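Protein YCGM (Escherichia coli, PDB 1NR9) is of unknown function but belongs to the fumarylacetoacetate hydrolase family of metal-binding proteins, with a magnesium ion held in a carboxylate-lined site. Local coordinates at residues 71-76 with 193-198. Numbering follows the deposited sequence.
With MG (magnesium ion), chain E.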
ATOM      1  N   HIS A  71     -13.530  13.854   3.610  1.00 31.77           N
ATOM      2  CA  HIS A  71     -13.878  12.794   4.545  1.00 36.29           C
ATOM      3  C   HIS A  71     -14.816  11.809   3.854  1.00 35.40           C
ATOM      4  O   HIS A  71     -15.654  12.197   3.039  1.00 36.34           O
ATOM      5  CB  HIS A  71     -14.572  13.370   5.786  1.00 40.92           C
ATOM      6  CG  HIS A  71     -15.788  14.183   5.471  1.00 52.26           C
ATOM      7  ND1 HIS A  71     -15.778  15.563   5.451  1.00 56.34           N
ATOM      8  CD2 HIS A  71     -17.038  13.813   5.100  1.00 55.71           C
ATOM      9  CE1 HIS A  71     -16.966  16.006   5.080  1.00 59.01           C
ATOM     10  NE2 HIS A  71     -17.749  14.964   4.860  1.00 58.42           N
ATOM     11  N   GLU A  72     -14.650  10.530   4.165  1.00 32.16           N
ATOM     12  CA  GLU A  72     -15.500   9.497   3.611  1.00 31.97           C
ATOM     13  C   GLU A  72     -15.777   8.543   4.754  1.00 29.20           C
ATOM     14  O   GLU A  72     -14.905   7.758   5.121  1.00 32.27           O
ATOM     15  CB  GLU A  72     -14.793   8.721   2.491  1.00 35.98           C
ATOM     16  CG  GLU A  72     -14.518   9.480   1.199  1.00 42.40           C
ATOM     17  CD  GLU A  72     -14.030   8.558   0.078  1.00 46.56           C
ATOM     18  OE1 GLU A  72     -13.735   9.057  -1.033  1.00 47.34           O
ATOM     19  OE2 GLU A  72     -13.948   7.328   0.313  1.00 48.40           O
ATOM     20  N   VAL A  73     -16.959   8.613   5.351  1.00 24.93           N
ATOM     21  CA  VAL A  73     -17.257   7.676   6.429  1.00 20.98           C
ATOM     22  C   VAL A  73     -17.476   6.345   5.723  1.00 19.60           C
ATOM     23  O   VAL A  73     -18.062   6.308   4.638  1.00 18.15           O
ATOM     24  CB  VAL A  73     -18.535   8.066   7.226  1.00 19.50           C
ATOM     25  CG1 VAL A  73     -19.756   7.995   6.339  1.00 14.80           C
ATOM     26  CG2 VAL A  73     -18.683   7.147   8.443  1.00 16.22           C
ATOM     27  N   GLU A  74     -16.981   5.264   6.317  1.00 17.38           N
ATOM     28  CA  GLU A  74     -17.117   3.950   5.710  1.00 17.83           C
ATOM     29  C   GLU A  74     -17.156   2.846   6.769  1.00 20.67           C
ATOM     30  O   GLU A  74     -16.650   3.013   7.889  1.00 20.11           O
ATOM     31  CB  GLU A  74     -15.941   3.684   4.738  1.00 18.21           C
ATOM     32  CG  GLU A  74     -15.677   4.783   3.665  1.00 16.86           C
ATOM     33  CD  GLU A  74     -14.750   4.326   2.526  1.00 15.53           C
ATOM     34  OE1 GLU A  74     -14.425   3.118   2.466  1.00 16.64           O
ATOM     35  OE2 GLU A  74     -14.352   5.167   1.676  1.00 14.60           O
ATOM     36  N   LEU A  75     -17.776   1.726   6.410  1.00 20.81           N
ATOM     37  CA  LEU A  75     -17.851   0.567   7.287  1.00 19.36           C
ATOM     38  C   LEU A  75     -16.520  -0.199   7.173  1.00 20.10           C
ATOM     39  O   LEU A  75     -16.082  -0.555   6.070  1.00 17.17           O
ATOM     40  CB  LEU A  75     -18.996  -0.359   6.870  1.00 17.69           C
ATOM     41  CG  LEU A  75     -19.047  -1.618   7.744  1.00 17.65           C
ATOM     42  CD1 LEU A  75     -19.386  -1.224   9.183  1.00 18.18           C
ATOM     43  CD2 LEU A  75     -20.070  -2.593   7.204  1.00 18.01           C
ATOM     44  N   ALA A  76     -15.896  -0.457   8.318  1.00 20.25           N
ATOM     45  CA  ALA A  76     -14.616  -1.150   8.371  1.00 18.92           C
ATOM     46  C   ALA A  76     -14.771  -2.572   8.853  1.00 20.32           C
ATOM     47  O   ALA A  76     -15.327  -2.820   9.927  1.00 20.77           O
ATOM     48  CB  ALA A  76     -13.659  -0.406   9.287  1.00 18.60           C
ATOM     49  N   GLY A 193     -16.324   1.411   1.156  1.00 18.51           N
ATOM     50  CA  GLY A 193     -16.952   2.460   0.368  1.00 19.35           C
ATOM     51  C   GLY A 193     -17.653   3.500   1.205  1.00 20.63           C
ATOM     52  O   GLY A 193     -17.833   3.314   2.406  1.00 22.38           O
ATOM     53  N   THR A 194     -18.064   4.598   0.587  1.00 21.80           N
ATOM     54  CA  THR A 194     -18.731   5.647   1.345  1.00 23.92           C
ATOM     55  C   THR A 194     -20.025   6.088   0.693  1.00 26.21           C
ATOM     56  O   THR A 194     -20.179   6.006  -0.523  1.00 26.68           O
ATOM     57  CB  THR A 194     -17.834   6.904   1.494  1.00 23.61           C
ATOM     58  OG1 THR A 194     -18.397   7.786   2.474  1.00 21.60           O
ATOM     59  CG2 THR A 194     -17.737   7.649   0.173  1.00 23.56           C
ATOM     60  N   PRO A 195     -20.979   6.564   1.504  1.00 27.19           N
ATOM     61  CA  PRO A 195     -22.252   7.019   0.947  1.00 29.70           C
ATOM     62  C   PRO A 195     -22.042   8.379   0.290  1.00 33.75           C
ATOM     63  O   PRO A 195     -20.918   8.901   0.243  1.00 34.18           O
ATOM     64  CB  PRO A 195     -23.156   7.117   2.174  1.00 27.96           C
ATOM     65  CG  PRO A 195     -22.503   6.208   3.194  1.00 25.82           C
ATOM     66  CD  PRO A 195     -21.047   6.487   2.973  1.00 26.90           C
ATOM     67  N   ASP A 196     -23.130   8.946  -0.217  1.00 37.07           N
ATOM     68  CA  ASP A 196     -23.111  10.248  -0.872  1.00 39.73           C
ATOM     69  C   ASP A 196     -22.887  11.322   0.202  1.00 38.03           C
ATOM     70  O   ASP A 196     -23.198  11.104   1.378  1.00 37.84           O
ATOM     71  CB  ASP A 196     -24.456  10.465  -1.576  1.00 48.53           C
ATOM     72  CG  ASP A 196     -24.446  11.646  -2.520  1.00 57.80           C
ATOM     73  OD1 ASP A 196     -24.227  12.784  -2.058  1.00 66.91           O
ATOM     74  OD2 ASP A 196     -24.665  11.435  -3.729  1.00 66.40           O
ATOM     75  N   GLY A 197     -22.331  12.465  -0.200  1.00 36.02           N
ATOM     76  CA  GLY A 197     -22.103  13.549   0.741  1.00 34.24           C
ATOM     77  C   GLY A 197     -20.666  13.838   1.140  1.00 34.03           C
ATOM     78  O   GLY A 197     -20.419  14.615   2.068  1.00 34.69           O
ATOM     79  N   VAL A 198     -19.713  13.210   0.461  1.00 33.03           N
ATOM     80  CA  VAL A 198     -18.291  13.418   0.738  1.00 32.47           C
ATOM     81  C   VAL A 198     -17.965  14.900   0.723  1.00 30.92           C
ATOM     82  O   VAL A 198     -18.300  15.587  -0.231  1.00 35.41           O
ATOM     83  CB  VAL A 198     -17.426  12.735  -0.332  1.00 32.70           C
ATOM     84  CG1 VAL A 198     -15.969  13.074  -0.120  1.00 31.02           C
ATOM     85  CG2 VAL A 198     -17.648  11.237  -0.282  1.00 32.17           C
TER
HETATM   86 MG    MG E 301     -13.348   5.634  -1.263  0.95 23.22          MG
HETATM   87  O   HOH W   1     -19.195   1.388   3.937  1.00 24.99           O
HETATM   88  O   HOH W   2     -13.001   3.758   0.403  1.00 23.11           O
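Thr194 turns OG1 away from its own backbone N (chi1 -168°) and into the strand, while Glu72, with CG beside its backbone N (chi1 -69°) and an extended chain beyond, crosses Thr194 at about a right angle on its way to the metal. The pair illustrates how a loop can be moored to a strand beside a metal site. Thr194 OG1 donates to Val73 O at 2.6 Å, slightly tilted from the carbonyl plane, and OG1 in turn is bonded to NE2 of Gln160, whose OE1 takes the N-H of Val73. Methyl CG2 of Thr194 packs 3.8 Å from Glu72 CD, and Val198 CG2 lies 3.9 Å from Glu72 CG, lining the chain whose OE2 binds magnesium at 2.4 Å. Asp103 also binds the ion, and Lys124 forms a salt bridge with Glu72 OE1, probably restraining the carboxylate's rotation. The extended chain of Glu74 brings its carboxylate alongside Gly193, whose N meets OE1 at 2.9 Å from above the carboxylate plane; the bond is bent, 138° at the hydrogen. A water links Leu75 N to Gly193 O, and Pro195 CD rests 3.9 Å from Val73 CG1. The contact is buried, and the loop joins strands 189-191 and 199-201, both antiparallel partners of strand 69-79; side chains of strands 149-154 and 157-163, in the second sheet, pack against His71.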